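Local coordinates for diol-dehydratase (Roseburia inulinivorans, PDB 5I2A), which dehydrates 1,2-propanediol without vitamin B12, as a lyase of the glycyl radical enzyme family, at residues E94-E97 with A98-T102; S114-T117 with K118-L122; C367-A370 with S371-F375; S564-T567 with I568-V572; E645-E648 with M649-L653. One frame throughout, in Å; residues are numbered along the deposited sequence. Where two conformers were deposited one is given.

Overall arrangement
All five contacts are local, between residues a turn or so apart along the chain. Contacts 3 and 4 are buried, in helices 362-374 and 558-574, while contacts 1, 2 and 5 are only partly so and carry acidic residues on their outer sides. Contacts 1 and 2 pack together, their centres 11 Å apart, joining helix 94-97 and its following turn to helix 115-125. Contacts 4 and 5 do the same for helices 558-574 and 637-651, also 11 Å between centres; contact 3 stands apart beside a sheet. An aromatic face is covered in contacts 1, 3, 4 and 5, whereas contact 2 relies on a salt bridge and small apolar packing.

Contact 1: E94-E97 with A98-T102; sequences EWLE and AEFET
The type I beta turn from Glu97 to Phe100 closes the short helix 94-97 and folds the Phe100 ring back over the Glu97 backbone. Glu97 CA lies 3.7 Å from the centroid of the Phe100 ring and 10° off its normal, a CH-pi contact over the middle of one face. The Glu97 side chain runs next to the ring and points the same way; its CG, anti to the carbonyl carbon with chi1 -65°, comes 3.9 Å from Phe100 CZ. Leu96 crosses the ring at about a right angle, bringing CG to 4.1 Å from Phe100 CE1. Behind these side chains the helix tightens as it ends. Ala98 N still bonds to Glu94 O four residues back, at 3.1 Å, but Glu99 N reaches only three residues back, to Leu96 O at 3.0 Å, and comes from above the carbonyl plane. The weak bond from Phe100 N to Glu97 O, 3.3 Å, closes the turn itself. On another side, Trp95 CG sits between the backbone N and the carbonyl carbon (chi1 64°), which lays the indole over Leu96 CB and turns its CE3 edge to Glu99 OE2, 3.9 Å away. That carboxylate is fixed from outside, OE2 accepting from Ala332 N and OE1 pairing with Arg106, while helix 115-125 packs against Leu96 and Phe100.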
# COMPACT_ATOMS: atom_id res chain seq x y z
N GLU A 94 -22.26 1.10 8.61
CA GLU A 94 -23.53 0.52 8.24
C GLU A 94 -24.25 -0.06 9.46
O GLU A 94 -25.47 0.02 9.53
CB GLU A 94 -23.37 -0.56 7.15
CG GLU A 94 -23.16 0.06 5.77
CD GLU A 94 -22.98 -0.96 4.65
OE1 GLU A 94 -23.12 -2.17 4.89
OE2 GLU A 94 -22.70 -0.53 3.51
N TRP A 95 -23.51 -0.61 10.43
CA TRP A 95 -24.13 -1.17 11.64
C TRP A 95 -24.91 -0.08 12.39
O TRP A 95 -25.96 -0.34 12.96
CB TRP A 95 -23.09 -1.80 12.57
CG TRP A 95 -22.09 -0.81 13.12
CD1 TRP A 95 -20.86 -0.52 12.61
CD2 TRP A 95 -22.24 0.03 14.28
NE1 TRP A 95 -20.23 0.44 13.37
CE2 TRP A 95 -21.06 0.79 14.40
CE3 TRP A 95 -23.25 0.20 15.22
CZ2 TRP A 95 -20.86 1.72 15.42
CZ3 TRP A 95 -23.06 1.12 16.24
CH2 TRP A 95 -21.88 1.87 16.34
N LEU A 96 -24.37 1.13 12.38
CA LEU A 96 -24.93 2.21 13.18
C LEU A 96 -26.20 2.76 12.54
O LEU A 96 -27.19 2.99 13.21
CB LEU A 96 -23.89 3.32 13.36
CG LEU A 96 -24.38 4.59 14.06
CD1 LEU A 96 -25.03 4.27 15.41
CD2 LEU A 96 -23.25 5.59 14.21
N GLU A 97 -26.17 2.94 11.22
CA GLU A 97 -27.36 3.36 10.50
C GLU A 97 -28.47 2.34 10.68
O GLU A 97 -29.62 2.73 10.81
CB GLU A 97 -27.05 3.55 9.01
CG GLU A 97 -26.09 4.68 8.76
CD GLU A 97 -25.91 4.97 7.28
OE1 GLU A 97 -26.51 4.26 6.46
OE2 GLU A 97 -25.17 5.91 6.95
N ALA A 98 -28.13 1.05 10.74
CA ALA A 98 -29.12 0.00 10.92
C ALA A 98 -29.73 0.02 12.33
O ALA A 98 -30.76 -0.60 12.56
CB ALA A 98 -28.52 -1.37 10.65
N GLU A 99 -29.08 0.71 13.26
CA GLU A 99 -29.58 0.76 14.64
C GLU A 99 -30.15 2.13 15.01
O GLU A 99 -30.38 2.39 16.18
CB GLU A 99 -28.46 0.41 15.63
CG GLU A 99 -28.04 -1.04 15.60
CD GLU A 99 -27.10 -1.42 16.75
OE1 GLU A 99 -27.36 -1.03 17.92
OE2 GLU A 99 -26.12 -2.14 16.48
N PHE A 100 -30.35 3.00 14.02
CA PHE A 100 -30.84 4.35 14.31
C PHE A 100 -32.09 4.37 15.20
O PHE A 100 -32.21 5.21 16.08
CB PHE A 100 -31.16 5.10 13.02
CG PHE A 100 -29.99 5.80 12.41
CD1 PHE A 100 -28.76 5.84 13.05
CD2 PHE A 100 -30.11 6.43 11.17
CE1 PHE A 100 -27.69 6.49 12.49
CE2 PHE A 100 -29.05 7.07 10.61
CZ PHE A 100 -27.83 7.11 11.26
N GLU A 101 -33.02 3.45 14.95
CA GLU A 101 -34.31 3.47 15.64
C GLU A 101 -34.30 2.68 16.95
O GLU A 101 -35.24 2.79 17.74
CB GLU A 101 -35.41 2.93 14.71
CG GLU A 101 -35.50 3.68 13.39
CD GLU A 101 -35.54 5.19 13.61
OE1 GLU A 101 -36.47 5.65 14.29
OE2 GLU A 101 -34.64 5.90 13.12
N THR A 102 -33.25 1.90 17.18
CA THR A 102 -33.22 0.97 18.31
C THR A 102 -32.12 1.23 19.35
O THR A 102 -32.17 0.69 20.45
CB THR A 102 -33.05 -0.49 17.83
OG1 THR A 102 -31.87 -0.59 17.02
CG2 THR A 102 -34.26 -0.93 17.01

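Contact 2: S114-T117 with K118-L122; sequences SEET and KKRLL
Thr117 and Leu121 form the tight side of this contact, one turn apart on helix 115-125 and pointing the same way. Thr117 CG2 is anti to the backbone N, which places the methyl 4.0 Å from Leu121 CD1, and the bond from Leu121 N to Thr117 O, 2.9 Å, binds the same pair through the backbone. Leu121 then packs outward on Leu96, Thr87 and Ala31. Lys118 is buried too: its extended chain passes Ser114 O, with CG 3.4 Å from it, and lies alongside Glu115. The Glu115 chain bends at chi2 (-52°), so that OE1 receives Lys118 NZ on its syn side at 2.8 Å; the ammonium has a second carboxylate in Glu101, which should hold it firmly. The solvent side is looser. In the conformer given for Glu116, one of two, OE2 stays 4.5 Å from Arg120 NE, beyond a salt bridge, so this placement is tentative; the guanidinium pairs with Glu35 through NH1. Ser114 precedes the helix, its OG 3.0 Å from Thr117 OG1, and Ser114 O accepts from Lys118 N. This is the opening turn of a helix, with serine at the N-cap and a Glu-Lys pair spaced three residues apart.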
# COMPACT_ATOMS: atom_id res chain seq x y z
N SER A 114 -30.34 11.93 18.08
CA SER A 114 -31.41 12.83 17.67
C SER A 114 -31.74 12.62 16.20
O SER A 114 -30.94 12.04 15.47
CB SER A 114 -31.03 14.28 17.90
OG SER A 114 -30.05 14.71 16.97
N GLU A 115 -32.90 13.12 15.78
CA GLU A 115 -33.30 13.00 14.39
C GLU A 115 -32.35 13.77 13.51
O GLU A 115 -32.01 13.33 12.42
CB GLU A 115 -34.75 13.49 14.18
CG GLU A 115 -35.80 12.61 14.83
CD GLU A 115 -35.64 11.14 14.46
OE1 GLU A 115 -35.43 10.32 15.37
OE2 GLU A 115 -35.71 10.82 13.26
N GLU A 116 -31.89 14.93 13.97
CA GLU A 116 -30.97 15.72 13.17
C GLU A 116 -29.60 15.02 13.06
O GLU A 116 -28.95 15.08 12.02
CB GLU A 116 -30.81 17.12 13.74
CG GLU A 116 -29.88 18.02 12.94
CD GLU A 116 -30.39 18.35 11.55
OE1 GLU A 116 -31.61 18.20 11.30
OE2 GLU A 116 -29.58 18.77 10.70
N THR A 117 -29.18 14.34 14.13
CA THR A 117 -27.91 13.61 14.08
C THR A 117 -28.01 12.46 13.08
O THR A 117 -27.10 12.26 12.29
CB THR A 117 -27.49 13.09 15.46
OG1 THR A 117 -27.18 14.22 16.29
CG2 THR A 117 -26.24 12.19 15.37
N LYS A 118 -29.13 11.73 13.07
CA LYS A 118 -29.34 10.69 12.08
C LYS A 118 -29.17 11.23 10.65
O LYS A 118 -28.48 10.63 9.82
CB LYS A 118 -30.71 10.05 12.22
CG LYS A 118 -30.95 9.29 13.53
CD LYS A 118 -32.40 8.85 13.60
CE LYS A 118 -32.79 8.28 14.97
NZ LYS A 118 -34.22 7.81 14.95
N LYS A 119 -29.81 12.37 10.37
CA LYS A 119 -29.74 12.95 9.03
C LYS A 119 -28.32 13.34 8.67
O LYS A 119 -27.87 13.11 7.55
CB LYS A 119 -30.66 14.16 8.90
CG LYS A 119 -32.15 13.83 9.03
CD LYS A 119 -32.48 12.44 8.46
CE LYS A 119 -32.57 12.45 6.92
NZ LYS A 119 -33.11 11.17 6.37
N ARG A 120 -27.60 13.94 9.61
CA ARG A 120 -26.24 14.34 9.35
C ARG A 120 -25.31 13.15 9.13
O ARG A 120 -24.43 13.20 8.27
CB ARG A 120 -25.72 15.19 10.50
CG ARG A 120 -26.52 16.47 10.66
CD ARG A 120 -25.64 17.58 11.16
NE ARG A 120 -25.60 17.64 12.59
CZ ARG A 120 -24.56 18.03 13.30
NH1 ARG A 120 -23.41 18.35 12.72
NH2 ARG A 120 -24.66 18.08 14.61
N LEU A 121 -25.50 12.07 9.89
CA LEU A 121 -24.69 10.87 9.72
C LEU A 121 -24.95 10.23 8.36
O LEU A 121 -24.02 9.77 7.72
CB LEU A 121 -24.94 9.86 10.85
CG LEU A 121 -24.36 10.24 12.21
CD1 LEU A 121 -24.68 9.21 13.29
CD2 LEU A 121 -22.85 10.46 12.10
N LEU A 122 -26.21 10.23 7.92
CA LEU A 122 -26.54 9.63 6.63
C LEU A 122 -25.78 10.30 5.51
O LEU A 122 -25.23 9.63 4.63
CB LEU A 122 -28.04 9.70 6.36
CG LEU A 122 -28.91 8.71 7.14
CD1 LEU A 122 -30.39 8.95 6.86
CD2 LEU A 122 -28.53 7.29 6.80

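Contact 3: C367-A370 with S371-F375; sequences CITA and SEHVF
Thr369 O takes the N-H of His373 at 2.7 Å, nearly along the C=O axis, in the regular alpha-helical backbone that runs to Val374 before Phe375 leaves it with positive phi (50°). These are the last turns of helix 362-374, the crossover helix of a beta-alpha-beta unit between the neighbouring parallel strands 346-350 and 380-385. Thr369 and His373 lie side by side, pointing the same way. Thr369 CG2, anti to the backbone N, rests over one face of the imidazole, 3.5 Å from the ring centroid and displaced toward its CE1 and NE2 atoms. Asp317 holds the ring at ND1, while Thr369 OG1 is directed away from it and bonds with Arg396, an arginine that also pairs with Glu372. On another side Ala370 packs against helix 309-323, its carbonyl bonded to Val374 N at 2.9 Å, and Ser371 OG bonds with Trp320 of that same helix. Ile368 packs on helix 391-402 and on Leu381 of the following strand. Closest of all to the methyl in the imidazole is NE2, with His373 NE2 3.3 Å from Thr369 CG2.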
# COMPACT_ATOMS: atom_id res chain seq x y z
N CYS A 367 -3.39 7.75 43.57
CA CYS A 367 -4.17 7.13 42.50
C CYS A 367 -5.24 6.20 43.09
O CYS A 367 -6.38 6.17 42.63
CB CYS A 367 -3.26 6.37 41.54
SG CYS A 367 -2.20 7.46 40.54
N ILE A 368 -4.87 5.44 44.10
CA ILE A 368 -5.83 4.59 44.79
C ILE A 368 -6.93 5.44 45.46
O ILE A 368 -8.11 5.11 45.40
CB ILE A 368 -5.13 3.70 45.83
CG1 ILE A 368 -4.17 2.73 45.14
CG2 ILE A 368 -6.15 2.94 46.65
CD1 ILE A 368 -3.35 1.89 46.10
N THR A 369 -6.53 6.54 46.07
CA THR A 369 -7.48 7.43 46.73
C THR A 369 -8.44 8.03 45.71
O THR A 369 -9.64 8.16 45.96
CB THR A 369 -6.75 8.57 47.50
OG1 THR A 369 -6.00 8.01 48.59
CG2 THR A 369 -7.74 9.58 48.05
N ALA A 370 -7.91 8.38 44.54
CA ALA A 370 -8.75 8.99 43.52
C ALA A 370 -9.85 8.02 43.06
O ALA A 370 -10.98 8.44 42.84
CB ALA A 370 -7.90 9.45 42.33
N SER A 371 -9.53 6.74 42.96
CA SER A 371 -10.55 5.74 42.66
C SER A 371 -11.63 5.68 43.75
O SER A 371 -12.80 5.46 43.46
CB SER A 371 -9.89 4.37 42.49
OG SER A 371 -9.11 4.31 41.31
N GLU A 372 -11.23 5.86 45.00
CA GLU A 372 -12.19 5.87 46.10
C GLU A 372 -13.02 7.15 46.07
O GLU A 372 -14.23 7.11 46.25
CB GLU A 372 -11.46 5.72 47.44
CG GLU A 372 -12.34 5.48 48.63
CD GLU A 372 -11.56 4.96 49.83
OE1 GLU A 372 -10.33 5.20 49.90
OE2 GLU A 372 -12.18 4.31 50.70
N HIS A 373 -12.36 8.28 45.83
CA HIS A 373 -13.04 9.57 45.76
C HIS A 373 -14.09 9.63 44.65
O HIS A 373 -15.25 9.97 44.88
CB HIS A 373 -12.03 10.70 45.52
CG HIS A 373 -11.27 11.12 46.75
ND1 HIS A 373 -10.35 12.14 46.74
CD2 HIS A 373 -11.28 10.63 48.02
CE1 HIS A 373 -9.85 12.29 47.95
NE2 HIS A 373 -10.40 11.39 48.74
N VAL A 374 -13.68 9.29 43.43
CA VAL A 374 -14.56 9.43 42.28
C VAL A 374 -15.53 8.26 42.21
O VAL A 374 -16.68 8.44 41.85
CB VAL A 374 -13.74 9.54 40.97
CG1 VAL A 374 -14.65 9.61 39.76
CG2 VAL A 374 -12.84 10.79 41.03
N PHE A 375 -15.04 7.08 42.58
CA PHE A 375 -15.82 5.85 42.64
C PHE A 375 -16.62 5.56 41.36
O PHE A 375 -17.78 5.15 41.41
CB PHE A 375 -16.77 5.87 43.85
CG PHE A 375 -16.87 4.53 44.55
CD1 PHE A 375 -15.99 4.20 45.56
CD2 PHE A 375 -17.81 3.60 44.16
CE1 PHE A 375 -16.06 2.98 46.20
CE2 PHE A 375 -17.89 2.37 44.78
CZ PHE A 375 -17.01 2.06 45.80

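Contact 4: S564-T567 with I568-V572; sequences SLYT and IKKLV
Lys570 lays the start of its aliphatic chain over one face of the Tyr566 ring, one turn back along helix 558-574. Lys570 CG is 3.7 Å from the ring centroid and 23° off its normal, an i to i+4 CH-pi pairing along an alpha helix, shifted toward CZ. The lysine bends at chi2 (-57°), which keeps the rest of the chain close to the phenol: Lys570 CE comes 3.3 Å from Tyr566 OH. Its ammonium is taken up beyond the ring by Glu574 and Glu662, and Lys569 also reaches Glu662, so two lysines share a carboxylate of helix 661-678, the helix that packs against the tyrosine as well. Underneath, Lys570 N bonds to Tyr566 O at 2.9 Å, and Leu571 N to Thr567 O at 2.8 Å; a wider pi-type turn covers 568-572. Thr567 OG1 bonds to Pro710 O and Ser564 OG to Asn560 O, so both buried hydroxyls have carbonyl partners. On another side of the helix Ile568 packs on Phe492 of helix 489-521 and on helix 580-588. With CG1 beside the backbone N, its chain turns back along the helix, leaving Ile568 CG1 3.3 Å and CD1 3.4 Å from Ser564 O.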
# COMPACT_ATOMS: atom_id res chain seq x y z
N SER A 564 -15.42 -30.96 30.64
CA SER A 564 -16.01 -31.74 29.55
C SER A 564 -15.15 -32.95 29.19
O SER A 564 -15.65 -34.07 29.08
CB SER A 564 -16.21 -30.87 28.30
OG SER A 564 -17.30 -29.98 28.50
N LEU A 565 -13.85 -32.71 29.01
CA LEU A 565 -12.93 -33.78 28.67
C LEU A 565 -12.84 -34.80 29.81
O LEU A 565 -12.74 -36.00 29.56
CB LEU A 565 -11.54 -33.24 28.35
CG LEU A 565 -11.42 -32.37 27.09
CD1 LEU A 565 -10.03 -31.81 27.01
CD2 LEU A 565 -11.73 -33.18 25.83
N TYR A 566 -12.88 -34.32 31.05
CA TYR A 566 -12.87 -35.23 32.19
C TYR A 566 -14.12 -36.13 32.20
O TYR A 566 -14.01 -37.33 32.39
CB TYR A 566 -12.77 -34.45 33.50
CG TYR A 566 -12.61 -35.35 34.70
CD1 TYR A 566 -11.38 -35.93 34.99
CD2 TYR A 566 -13.68 -35.63 35.52
CE1 TYR A 566 -11.23 -36.77 36.09
CE2 TYR A 566 -13.54 -36.47 36.62
CZ TYR A 566 -12.31 -37.03 36.90
OH TYR A 566 -12.17 -37.86 37.97
N THR A 567 -15.30 -35.55 32.00
CA THR A 567 -16.52 -36.32 31.84
C THR A 567 -16.37 -37.45 30.81
O THR A 567 -16.69 -38.62 31.08
CB THR A 567 -17.68 -35.44 31.41
OG1 THR A 567 -18.10 -34.63 32.51
CG2 THR A 567 -18.86 -36.28 30.89
N ILE A 568 -15.84 -37.09 29.65
CA ILE A 568 -15.70 -38.03 28.55
C ILE A 568 -14.71 -39.14 28.89
O ILE A 568 -14.99 -40.31 28.68
CB ILE A 568 -15.25 -37.31 27.27
CG1 ILE A 568 -16.36 -36.36 26.81
CG2 ILE A 568 -14.90 -38.32 26.17
CD1 ILE A 568 -15.88 -35.26 25.91
N LYS A 569 -13.57 -38.74 29.46
CA LYS A 569 -12.55 -39.69 29.84
C LYS A 569 -13.06 -40.68 30.90
O LYS A 569 -12.87 -41.89 30.75
CB LYS A 569 -11.31 -38.96 30.36
CG LYS A 569 -10.13 -39.86 30.62
CD LYS A 569 -9.06 -39.14 31.43
CE LYS A 569 -7.72 -39.85 31.35
NZ LYS A 569 -6.82 -39.46 32.47
N LYS A 570 -13.71 -40.17 31.94
CA LYS A 570 -14.19 -41.00 33.05
C LYS A 570 -15.45 -41.81 32.77
O LYS A 570 -15.44 -43.03 32.88
CB LYS A 570 -14.46 -40.15 34.28
CG LYS A 570 -13.22 -39.73 35.01
CD LYS A 570 -12.40 -40.91 35.44
CE LYS A 570 -11.14 -40.45 36.12
NZ LYS A 570 -10.19 -41.57 36.36
N LEU A 571 -16.52 -41.14 32.38
CA LEU A 571 -17.82 -41.80 32.26
C LEU A 571 -18.01 -42.57 30.95
O LEU A 571 -18.77 -43.52 30.92
CB LEU A 571 -18.95 -40.79 32.42
CG LEU A 571 -18.92 -40.01 33.73
CD1 LEU A 571 -20.18 -39.19 33.88
CD2 LEU A 571 -18.77 -40.98 34.90
N VAL A 572 -17.34 -42.16 29.88
CA VAL A 572 -17.53 -42.86 28.61
C VAL A 572 -16.47 -43.94 28.37
O VAL A 572 -16.81 -45.09 28.12
CB VAL A 572 -17.56 -41.87 27.42
CG1 VAL A 572 -17.63 -42.63 26.10
CG2 VAL A 572 -18.75 -40.93 27.54

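Contact 5: E645-E648 with M649-L653; sequences EIHE and MILEL
His647 and Leu651 make the closest side-chain overlap here, one turn apart near the end of helix 637-651. Leu651 CD1 lies over one face of the imidazole, 4.0 Å from the centroid of the His647 ring and 20° off its normal, with CE1 the nearest ring atom. The leucine crosses the ring obliquely, and Leu651 N is bonded to His647 O beneath it at 2.9 Å. A second apolar pair follows the same spacing: Ile646 and Ile650 lie side by side, with Ile646 CG2 4.0 Å from Ile650 CD1. Met649 behaves differently. Its chi1 of 45° puts CG between the backbone N and the carbonyl carbon, back against the preceding turn, where Met649 CG is 3.1 Å from Glu645 O and 3.2 Å from Ile646 O. From there the methionine goes on to Leu571 of helix 558-574, and Ile650 packs on Thr567 of that helix, so this face joins the two helices. Further out, the His647 ring is stacked with Tyr591 and its NE2 gives a hydrogen bond to Gly712 O, fixing the rotation of the imidazole under Leu651. On the solvent side the bond from Glu652 N to Glu648 O, 3.2 Å, is weak. Glu648 OE1 and Glu652 OE2 stand 4.5 Å apart, and their mutual repulsion would probably raise the proton affinity of both a little. Donation to a carbonyl means that His647 carries a proton on NE2, so that it serves both as a polar tie and as a flat surface for the leucine.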
# COMPACT_ATOMS: atom_id res chain seq x y z
N GLU A 645 -30.45 -38.55 34.70
CA GLU A 645 -29.47 -39.23 35.54
C GLU A 645 -28.07 -39.09 34.95
O GLU A 645 -27.09 -39.08 35.68
CB GLU A 645 -29.82 -40.70 35.75
CG GLU A 645 -29.85 -41.55 34.52
CD GLU A 645 -30.27 -42.98 34.83
OE1 GLU A 645 -29.39 -43.86 34.93
OE2 GLU A 645 -31.50 -43.22 34.96
N ILE A 646 -27.98 -38.97 33.63
CA ILE A 646 -26.71 -38.66 32.99
C ILE A 646 -26.20 -37.30 33.47
O ILE A 646 -25.05 -37.17 33.87
CB ILE A 646 -26.84 -38.68 31.46
CG1 ILE A 646 -26.92 -40.13 30.96
CG2 ILE A 646 -25.65 -37.97 30.81
CD1 ILE A 646 -27.09 -40.25 29.46
N HIS A 647 -27.08 -36.30 33.45
CA HIS A 647 -26.73 -34.98 33.95
C HIS A 647 -26.30 -35.05 35.41
O HIS A 647 -25.31 -34.44 35.80
CB HIS A 647 -27.91 -34.02 33.82
CG HIS A 647 -27.52 -32.58 33.91
ND1 HIS A 647 -28.31 -31.63 34.53
CD2 HIS A 647 -26.43 -31.92 33.46
CE1 HIS A 647 -27.73 -30.45 34.46
NE2 HIS A 647 -26.58 -30.60 33.81
N GLU A 648 -27.04 -35.82 36.21
CA GLU A 648 -26.75 -35.91 37.63
C GLU A 648 -25.40 -36.55 37.90
O GLU A 648 -24.66 -36.06 38.75
CB GLU A 648 -27.84 -36.70 38.37
CG GLU A 648 -29.08 -35.87 38.73
CD GLU A 648 -28.78 -34.57 39.47
OE1 GLU A 648 -27.75 -34.49 40.18
OE2 GLU A 648 -29.58 -33.61 39.36
N MET A 649 -25.05 -37.62 37.19
CA MET A 649 -23.74 -38.22 37.45
C MET A 649 -22.62 -37.30 36.96
O MET A 649 -21.53 -37.31 37.52
CB MET A 649 -23.61 -39.62 36.85
CG MET A 649 -24.10 -39.81 35.43
SD MET A 649 -24.09 -41.57 34.99
CE MET A 649 -22.34 -41.82 34.91
N ILE A 650 -22.89 -36.49 35.94
CA ILE A 650 -21.90 -35.53 35.47
C ILE A 650 -21.68 -34.43 36.52
O ILE A 650 -20.55 -34.08 36.82
CB ILE A 650 -22.29 -34.92 34.11
CG1 ILE A 650 -21.93 -35.90 32.99
CG2 ILE A 650 -21.58 -33.60 33.88
CD1 ILE A 650 -22.54 -35.56 31.66
N LEU A 651 -22.76 -33.91 37.10
CA LEU A 651 -22.63 -32.86 38.11
C LEU A 651 -21.95 -33.33 39.40
O LEU A 651 -21.46 -32.50 40.17
CB LEU A 651 -23.99 -32.26 38.44
CG LEU A 651 -24.70 -31.53 37.30
CD1 LEU A 651 -26.02 -30.95 37.77
CD2 LEU A 651 -23.81 -30.45 36.72
N GLU A 652 -21.91 -34.64 39.62
CA GLU A 652 -21.28 -35.21 40.81
C GLU A 652 -19.79 -35.48 40.64
O GLU A 652 -19.11 -35.74 41.62
CB GLU A 652 -21.98 -36.51 41.22
CG GLU A 652 -23.30 -36.28 41.92
CD GLU A 652 -24.15 -37.54 41.99
OE1 GLU A 652 -23.69 -38.60 41.49
OE2 GLU A 652 -25.28 -37.46 42.52
N LEU A 653 -19.29 -35.42 39.41
CA LEU A 653 -17.86 -35.65 39.17
C LEU A 653 -17.00 -34.57 39.84
O LEU A 653 -17.45 -33.45 40.05
CB LEU A 653 -17.57 -35.69 37.68
CG LEU A 653 -18.12 -36.88 36.88
CD1 LEU A 653 -18.03 -36.62 35.38
CD2 LEU A 653 -17.37 -38.14 37.24